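Local coordinates for protein Glp_546_48378_50642 (Giardia intestinalis, PDB 2QVW) that cleaves double-stranded RNA in the RNA interference pathway, producing siRNAs of 21 to 23 base pairs, with manganese ions bound in the crystal, at residues L354-L365 / Y647-D655; I601-H612 / F633-P644. All coordinates share one frame; numbering follows the deposited sequence.

Contact 1: residues L354-L365 / Y647-D655; sequences LCLFPDASVGTL and YQKLELLGD. With MN (manganese (II) ion), chain G.
A lysine reaches from one RNase III domain into a turn of the other: Lys649, fully extended beyond CG, brings its ammonium to the backbone of the type I turn Phe357-Ala360. NZ makes a weak hydrogen bond to Ala360 O at 3.2 Å and lies close to Pro358 O without the geometry of a hydrogen bond, while its hydrogen bond to Tyr547 O ties in the neighbouring strand 545-547. Beside the lysine, apolar side chains close the interface. Leu652 enters between the two helix ends; with CG anti to the backbone N (chi1 176°) and chi2 at 66°, its two methyls reach different partners: CD2 meets Leu354 CD1 and lies 4.0 Å from Leu365 CD1, while CD1 slides past Val362 CG1 at 4.1 Å. Leu354 sends its other methyl, CD2, to Leu653 CD1 at 3.9 Å. On the same helix, Asp655 OD1 binds a manganese ion at 2.6 Å together with Glu686, and Glu651 belongs to a second site with Asp722 and Glu725; Pro358 and Asp359 of the turn line a separate one. Apolar packing of leucines and Val362 thus joins the two RNase III domains, with manganese sites on both sides, while main-chain carbonyls probably ease the buried lysine's charge.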
# COMPACT_ATOMS: atom_id res chain seq x y z
N LEU A 354 7.14 16.13 22.93
CA LEU A 354 7.59 17.49 23.23
C LEU A 354 6.47 18.21 23.97
O LEU A 354 6.71 18.86 24.98
CB LEU A 354 7.90 18.24 21.93
CG LEU A 354 9.34 18.67 21.61
CD1 LEU A 354 10.27 17.49 21.72
CD2 LEU A 354 9.40 19.24 20.20
N CYS A 355 5.25 18.08 23.45
CA CYS A 355 4.08 18.71 24.04
C CYS A 355 3.59 17.99 25.29
O CYS A 355 3.06 18.62 26.20
CB CYS A 355 2.94 18.77 23.02
SG CYS A 355 3.21 19.93 21.69
N LEU A 356 3.75 16.68 25.34
CA LEU A 356 3.29 15.93 26.50
C LEU A 356 4.18 16.20 27.71
O LEU A 356 3.74 16.09 28.85
CB LEU A 356 3.27 14.44 26.20
CG LEU A 356 2.76 13.55 27.33
CD1 LEU A 356 1.39 14.02 27.80
CD2 LEU A 356 2.69 12.12 26.83
N PHE A 357 5.44 16.52 27.44
CA PHE A 357 6.43 16.83 28.47
C PHE A 357 7.17 18.09 28.01
O PHE A 357 8.37 18.04 27.68
CB PHE A 357 7.42 15.67 28.61
CG PHE A 357 6.78 14.35 28.95
CD1 PHE A 357 6.28 14.12 30.23
CD2 PHE A 357 6.70 13.34 28.00
CE1 PHE A 357 5.71 12.89 30.55
CE2 PHE A 357 6.14 12.12 28.32
CZ PHE A 357 5.65 11.89 29.59
N PRO A 358 6.47 19.24 28.00
CA PRO A 358 7.00 20.54 27.59
C PRO A 358 8.20 21.01 28.39
O PRO A 358 8.93 21.91 27.96
CB PRO A 358 5.80 21.46 27.75
CG PRO A 358 5.12 20.87 28.93
CD PRO A 358 5.13 19.41 28.59
N ASP A 359 8.38 20.42 29.56
CA ASP A 359 9.48 20.77 30.44
C ASP A 359 10.66 19.79 30.37
O ASP A 359 11.76 20.11 30.82
CB ASP A 359 8.98 20.85 31.89
CG ASP A 359 10.11 20.77 32.89
OD1 ASP A 359 10.61 19.65 33.14
OD2 ASP A 359 10.50 21.84 33.42
N ALA A 360 10.42 18.61 29.82
CA ALA A 360 11.47 17.60 29.70
C ALA A 360 12.65 18.08 28.86
O ALA A 360 12.51 19.00 28.05
CB ALA A 360 10.89 16.32 29.12
N SER A 361 13.80 17.45 29.06
CA SER A 361 15.00 17.80 28.31
C SER A 361 15.14 16.90 27.09
O SER A 361 14.63 15.79 27.06
CB SER A 361 16.25 17.64 29.19
OG SER A 361 16.55 16.26 29.40
N VAL A 362 15.85 17.39 26.07
CA VAL A 362 16.08 16.62 24.86
C VAL A 362 16.57 15.24 25.25
O VAL A 362 16.05 14.24 24.79
CB VAL A 362 17.17 17.26 23.98
CG1 VAL A 362 17.45 16.39 22.79
CG2 VAL A 362 16.74 18.65 23.54
N GLY A 363 17.59 15.21 26.10
CA GLY A 363 18.13 13.95 26.53
C GLY A 363 17.03 13.00 26.93
O GLY A 363 16.94 11.91 26.38
N THR A 364 16.19 13.41 27.87
CA THR A 364 15.10 12.56 28.34
C THR A 364 14.02 12.41 27.28
O THR A 364 13.28 11.43 27.27
CB THR A 364 14.49 13.11 29.64
OG1 THR A 364 14.22 14.50 29.47
CG2 THR A 364 15.45 12.94 30.81
N LEU A 365 13.93 13.39 26.38
CA LEU A 365 12.94 13.34 25.32
C LEU A 365 13.36 12.32 24.29
O LEU A 365 12.54 11.81 23.54
CB LEU A 365 12.78 14.71 24.64
CG LEU A 365 11.95 15.77 25.38
CD1 LEU A 365 11.92 17.06 24.59
CD2 LEU A 365 10.56 15.26 25.59
N TYR A 647 17.34 27.27 20.92
CA TYR A 647 17.03 26.46 19.74
C TYR A 647 17.15 24.95 19.98
O TYR A 647 17.02 24.15 19.05
CB TYR A 647 17.93 26.87 18.57
CG TYR A 647 19.33 26.27 18.59
CD1 TYR A 647 19.53 24.92 18.25
CD2 TYR A 647 20.45 27.04 18.92
CE1 TYR A 647 20.81 24.36 18.24
CE2 TYR A 647 21.73 26.49 18.91
CZ TYR A 647 21.90 25.15 18.57
OH TYR A 647 23.16 24.58 18.54
N GLN A 648 17.39 24.57 21.23
CA GLN A 648 17.56 23.16 21.60
C GLN A 648 16.49 22.19 21.09
O GLN A 648 16.80 21.23 20.39
CB GLN A 648 17.66 23.03 23.12
CG GLN A 648 18.94 23.61 23.69
CD GLN A 648 20.17 23.03 23.01
OE1 GLN A 648 20.49 23.39 21.86
NE2 GLN A 648 20.87 22.14 23.71
N LYS A 649 15.24 22.44 21.46
CA LYS A 649 14.16 21.55 21.07
C LYS A 649 13.75 21.69 19.61
O LYS A 649 13.38 20.71 18.95
CB LYS A 649 12.96 21.77 22.00
CG LYS A 649 13.25 21.41 23.46
CD LYS A 649 12.03 21.63 24.33
CE LYS A 649 12.31 21.26 25.77
NZ LYS A 649 11.15 21.56 26.65
N LEU A 650 13.82 22.91 19.09
CA LEU A 650 13.47 23.15 17.70
C LEU A 650 14.30 22.19 16.85
O LEU A 650 13.78 21.50 15.97
CB LEU A 650 13.80 24.58 17.30
CG LEU A 650 12.81 25.67 17.70
CD1 LEU A 650 13.45 27.01 17.50
CD2 LEU A 650 11.54 25.57 16.88
N GLU A 651 15.60 22.15 17.13
CA GLU A 651 16.51 21.29 16.40
C GLU A 651 16.02 19.85 16.46
O GLU A 651 15.93 19.16 15.43
CB GLU A 651 17.89 21.36 17.01
CG GLU A 651 18.94 20.62 16.24
CD GLU A 651 19.99 20.02 17.13
OE1 GLU A 651 20.20 20.54 18.25
OE2 GLU A 651 20.62 19.02 16.71
N LEU A 652 15.70 19.40 17.67
CA LEU A 652 15.22 18.05 17.90
C LEU A 652 14.09 17.75 16.95
O LEU A 652 14.07 16.70 16.30
CB LEU A 652 14.71 17.90 19.32
CG LEU A 652 14.11 16.53 19.61
CD1 LEU A 652 15.18 15.47 19.53
CD2 LEU A 652 13.49 16.53 20.99
N LEU A 653 13.15 18.67 16.87
CA LEU A 653 12.00 18.49 15.99
C LEU A 653 12.41 18.51 14.52
O LEU A 653 11.96 17.69 13.72
CB LEU A 653 10.98 19.59 16.24
CG LEU A 653 9.60 19.37 15.62
CD1 LEU A 653 8.85 18.32 16.42
CD2 LEU A 653 8.84 20.65 15.62
N GLY A 654 13.25 19.47 14.15
CA GLY A 654 13.67 19.56 12.78
C GLY A 654 14.33 18.27 12.33
O GLY A 654 14.03 17.73 11.27
N ASP A 655 15.24 17.77 13.16
CA ASP A 655 15.94 16.56 12.81
C ASP A 655 14.92 15.50 12.40
O ASP A 655 15.00 14.93 11.31
CB ASP A 655 16.76 16.08 14.00
CG ASP A 655 17.90 15.16 13.59
OD1 ASP A 655 17.62 14.14 12.91
OD2 ASP A 655 19.07 15.45 13.94
MN MN G . 18.39 14.44 10.46

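Contact 2: residues I601-H612 / F633-P644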
# COMPACT_ATOMS: atom_id res chain seq x y z
N ILE A 601 2.73 34.46 22.21
CA ILE A 601 4.05 34.46 21.58
C ILE A 601 4.16 35.65 20.66
O ILE A 601 5.26 36.10 20.35
CB ILE A 601 4.30 33.15 20.79
CG1 ILE A 601 5.78 32.76 20.88
CG2 ILE A 601 3.91 33.32 19.33
CD1 ILE A 601 6.11 31.43 20.23
N LEU A 602 3.03 36.17 20.21
CA LEU A 602 3.04 37.35 19.36
C LEU A 602 3.02 38.54 20.29
O LEU A 602 3.49 39.63 19.96
CB LEU A 602 1.80 37.41 18.48
CG LEU A 602 1.84 36.60 17.19
CD1 LEU A 602 0.84 37.19 16.20
CD2 LEU A 602 3.24 36.65 16.59
N ALA A 603 2.46 38.31 21.48
CA ALA A 603 2.35 39.33 22.50
C ALA A 603 3.71 39.59 23.09
O ALA A 603 3.85 40.46 23.95
CB ALA A 603 1.40 38.88 23.58
N TYR A 604 4.72 38.84 22.65
CA TYR A 604 6.06 39.09 23.15
C TYR A 604 6.54 40.35 22.43
O TYR A 604 6.13 40.63 21.30
CB TYR A 604 7.02 37.93 22.86
CG TYR A 604 8.37 38.18 23.48
CD1 TYR A 604 8.59 37.93 24.84
CD2 TYR A 604 9.39 38.80 22.75
CE1 TYR A 604 9.79 38.30 25.45
CE2 TYR A 604 10.59 39.17 23.35
CZ TYR A 604 10.79 38.92 24.70
OH TYR A 604 11.96 39.31 25.30
N GLU A 605 7.42 41.10 23.08
CA GLU A 605 7.95 42.34 22.54
C GLU A 605 9.27 42.10 21.82
O GLU A 605 10.33 42.11 22.44
CB GLU A 605 8.16 43.34 23.68
CG GLU A 605 6.91 43.65 24.51
CD GLU A 605 6.16 42.40 24.98
OE1 GLU A 605 6.79 41.49 25.57
OE2 GLU A 605 4.92 42.34 24.77
N SER A 606 9.20 41.88 20.51
CA SER A 606 10.40 41.62 19.72
C SER A 606 11.48 42.63 20.05
O SER A 606 11.29 43.84 19.88
CB SER A 606 10.08 41.69 18.22
OG SER A 606 9.73 43.01 17.82
N SER A 607 12.63 42.14 20.51
CA SER A 607 13.74 43.02 20.86
C SER A 607 14.50 43.48 19.62
O SER A 607 15.60 44.02 19.72
CB SER A 607 14.71 42.29 21.80
OG SER A 607 15.28 41.17 21.15
N GLY A 608 13.88 43.27 18.45
CA GLY A 608 14.44 43.64 17.16
C GLY A 608 15.79 44.35 17.03
O GLY A 608 15.89 45.56 17.27
N GLY A 609 16.82 43.61 16.63
CA GLY A 609 18.14 44.20 16.47
C GLY A 609 18.93 43.60 15.31
O GLY A 609 19.31 44.31 14.37
N SER A 610 19.18 42.30 15.39
CA SER A 610 19.90 41.58 14.35
C SER A 610 19.24 40.21 14.33
O SER A 610 18.82 39.74 13.28
CB SER A 610 21.38 41.43 14.69
OG SER A 610 21.56 40.34 15.58
N LYS A 611 19.14 39.57 15.49
CA LYS A 611 18.48 38.28 15.55
C LYS A 611 17.12 38.45 14.88
O LYS A 611 16.57 37.51 14.30
CB LYS A 611 18.29 37.84 17.01
CG LYS A 611 19.44 37.02 17.57
CD LYS A 611 19.27 36.81 19.06
CE LYS A 611 20.47 36.07 19.63
NZ LYS A 611 20.49 36.10 21.12
N HIS A 612 16.57 39.66 14.95
CA HIS A 612 15.30 39.93 14.32
C HIS A 612 15.54 40.28 12.86
O HIS A 612 14.70 40.04 12.01
CB HIS A 612 14.59 41.09 15.00
CG HIS A 612 13.25 41.41 14.40
ND1 HIS A 612 12.12 40.66 14.65
CD2 HIS A 612 12.87 42.38 13.53
CE1 HIS A 612 11.10 41.16 13.97
NE2 HIS A 612 11.53 42.20 13.28
N PHE A 633 4.41 35.20 12.85
CA PHE A 633 4.67 34.10 13.76
C PHE A 633 5.94 33.36 13.40
O PHE A 633 6.70 32.92 14.27
CB PHE A 633 3.48 33.14 13.77
CG PHE A 633 3.66 31.95 14.68
CD1 PHE A 633 3.97 32.13 16.02
CD2 PHE A 633 3.50 30.66 14.19
CE1 PHE A 633 4.12 31.03 16.86
CE2 PHE A 633 3.64 29.55 15.03
CZ PHE A 633 3.95 29.74 16.36
N LEU A 634 6.15 33.21 12.10
CA LEU A 634 7.33 32.52 11.58
C LEU A 634 8.59 33.22 12.08
O LEU A 634 9.50 32.59 12.62
CB LEU A 634 7.30 32.50 10.05
CG LEU A 634 8.51 31.94 9.30
CD1 LEU A 634 8.93 30.62 9.92
CD2 LEU A 634 8.15 31.76 7.82
N ILE A 635 8.61 34.54 11.91
CA ILE A 635 9.74 35.37 12.33
C ILE A 635 10.08 35.12 13.79
O ILE A 635 11.24 34.98 14.17
CB ILE A 635 9.43 36.88 12.15
CG1 ILE A 635 8.68 37.13 10.83
CG2 ILE A 635 10.73 37.68 12.19
CD1 ILE A 635 9.47 36.76 9.59
N ARG A 636 9.05 35.06 14.62
CA ARG A 636 9.25 34.81 16.03
C ARG A 636 10.03 33.51 16.16
O ARG A 636 11.12 33.48 16.74
CB ARG A 636 7.91 34.67 16.74
CG ARG A 636 7.11 35.95 16.86
CD ARG A 636 7.75 36.94 17.84
NE ARG A 636 6.85 38.07 18.10
CZ ARG A 636 7.19 39.18 18.76
NH1 ARG A 636 8.43 39.33 19.22
NH2 ARG A 636 6.29 40.14 18.94
N LEU A 637 9.45 32.44 15.60
CA LEU A 637 10.05 31.12 15.64
C LEU A 637 11.44 31.06 15.04
O LEU A 637 12.16 30.09 15.23
CB LEU A 637 9.14 30.11 14.94
CG LEU A 637 7.76 29.95 15.60
CD1 LEU A 637 6.96 28.90 14.86
CD2 LEU A 637 7.92 29.54 17.07
N LEU A 638 11.82 32.10 14.32
CA LEU A 638 13.15 32.15 13.71
C LEU A 638 14.17 32.76 14.68
O LEU A 638 15.28 32.24 14.82
CB LEU A 638 13.12 32.94 12.41
CG LEU A 638 12.49 32.23 11.21
CD1 LEU A 638 12.47 33.17 10.01
CD2 LEU A 638 13.28 30.97 10.88
N GLN A 639 13.80 33.85 15.34
CA GLN A 639 14.70 34.47 16.30
C GLN A 639 15.09 33.41 17.30
O GLN A 639 16.25 33.25 17.66
CB GLN A 639 14.02 35.62 17.04
CG GLN A 639 13.45 36.69 16.17
CD GLN A 639 12.92 37.85 16.99
OE1 GLN A 639 13.66 38.48 17.75
NE2 GLN A 639 11.64 38.16 16.84
N ILE A 640 14.08 32.68 17.76
CA ILE A 640 14.26 31.63 18.74
C ILE A 640 15.20 30.57 18.21
O ILE A 640 16.01 30.02 18.95
CB ILE A 640 12.93 30.98 19.08
CG1 ILE A 640 11.82 32.02 19.04
CG2 ILE A 640 13.00 30.39 20.46
CD1 ILE A 640 10.44 31.45 19.27
N ALA A 641 15.11 30.30 16.91
CA ALA A 641 15.98 29.29 16.29
C ALA A 641 17.41 29.80 16.26
O ALA A 641 18.37 29.01 16.27
CB ALA A 641 15.51 28.99 14.88
N LEU A 642 17.55 31.13 16.21
CA LEU A 642 18.84 31.80 16.15
C LEU A 642 19.53 31.94 17.50
O LEU A 642 20.74 31.71 17.61
CB LEU A 642 18.66 33.17 15.52
CG LEU A 642 18.14 33.09 14.08
CD1 LEU A 642 17.38 34.37 13.76
CD2 LEU A 642 19.29 32.86 13.11
N THR A 643 18.79 32.32 18.53
CA THR A 643 19.37 32.48 19.85
C THR A 643 19.85 31.12 20.32
O THR A 643 19.15 30.12 20.18
CB THR A 643 18.33 33.00 20.84
OG1 THR A 643 17.43 31.94 21.17
CG2 THR A 643 17.56 34.15 20.22
N PRO A 644 21.07 31.07 20.88
CA PRO A 644 21.71 29.85 21.38
C PRO A 644 20.84 28.90 22.19
O PRO A 644 19.86 28.37 21.67
CB PRO A 644 22.90 30.38 22.19
CG PRO A 644 22.46 31.74 22.58
CD PRO A 644 21.83 32.25 21.32
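The chain from Ile601 to His612 leaves one helix, loops out and enters the next, passing helix 631-642 at two places, where the CA atoms of Leu602 and Phe633 are 6.7 Å apart and those of Lys611 and Gln639 5.4 Å. Between these places stands Arg636. Its chain bends at chi2 (-70°), bringing the guanidinium into the curve of the loop, where NH2 makes a weak hydrogen bond to Leu602 O, 3.0 Å long with an N-H...O angle of 124°. Tyr604 CB lies over one guanidinium face, offset toward the rim, whereas the tyrosine ring stands almost perpendicular to that plane (85°) and receives NH1 at its edge. At one end of the contact, Ile601 CG2 meets the edge of the Phe633 ring, and Ile601 CD1 crosses to Leu637 CD2 at 4.1 Å. Leu602 CD2 packs on the aliphatic Arg636 CG at 3.9 Å. At the other end, His612 sets its ring edge against the Gln639 amide, their planes steeply inclined, and its CE1 approaches Ile635 CG2 at 3.9 Å. The extended Lys611 runs across Thr643, its methylenes meeting the CG2 methyl, and NZ continues to Pro644 CD at 4.1 Å. The loop joining helices 591-602 and 611-620 thus lies along one side of helix 631-642: Ile635 and Gln639 also touch Ala615 of helix 611-620, Leu637 and Phe633 rest on helix 718-735, and Ile601, Phe633 and Leu637 meet strand 562-564.

Both contacts are partly buried, about 19 Å apart between centres, and contact 2 is nested in the chain loop that contact 1 closes. Helices 631-642 and 648-669 follow each other in sequence and touch directly, Tyr647 CB lying 3.2 Å from Ala641 O and Leu650 CD1 3.6 Å from Ala641 CA. Contact 1 joins two RNase III domains far apart in sequence, beside manganese sites; contact 2 is local, and its longer loop includes exposed residues. Both place a basic side chain against main-chain carbonyls, a buried lysine in contact 1 and a partly exposed arginine in contact 2. Helix 718-735, which carries Asp722 and Glu725, is shared: Leu650 and Leu653 of contact 1 and Leu637 of contact 2 all touch Leu733.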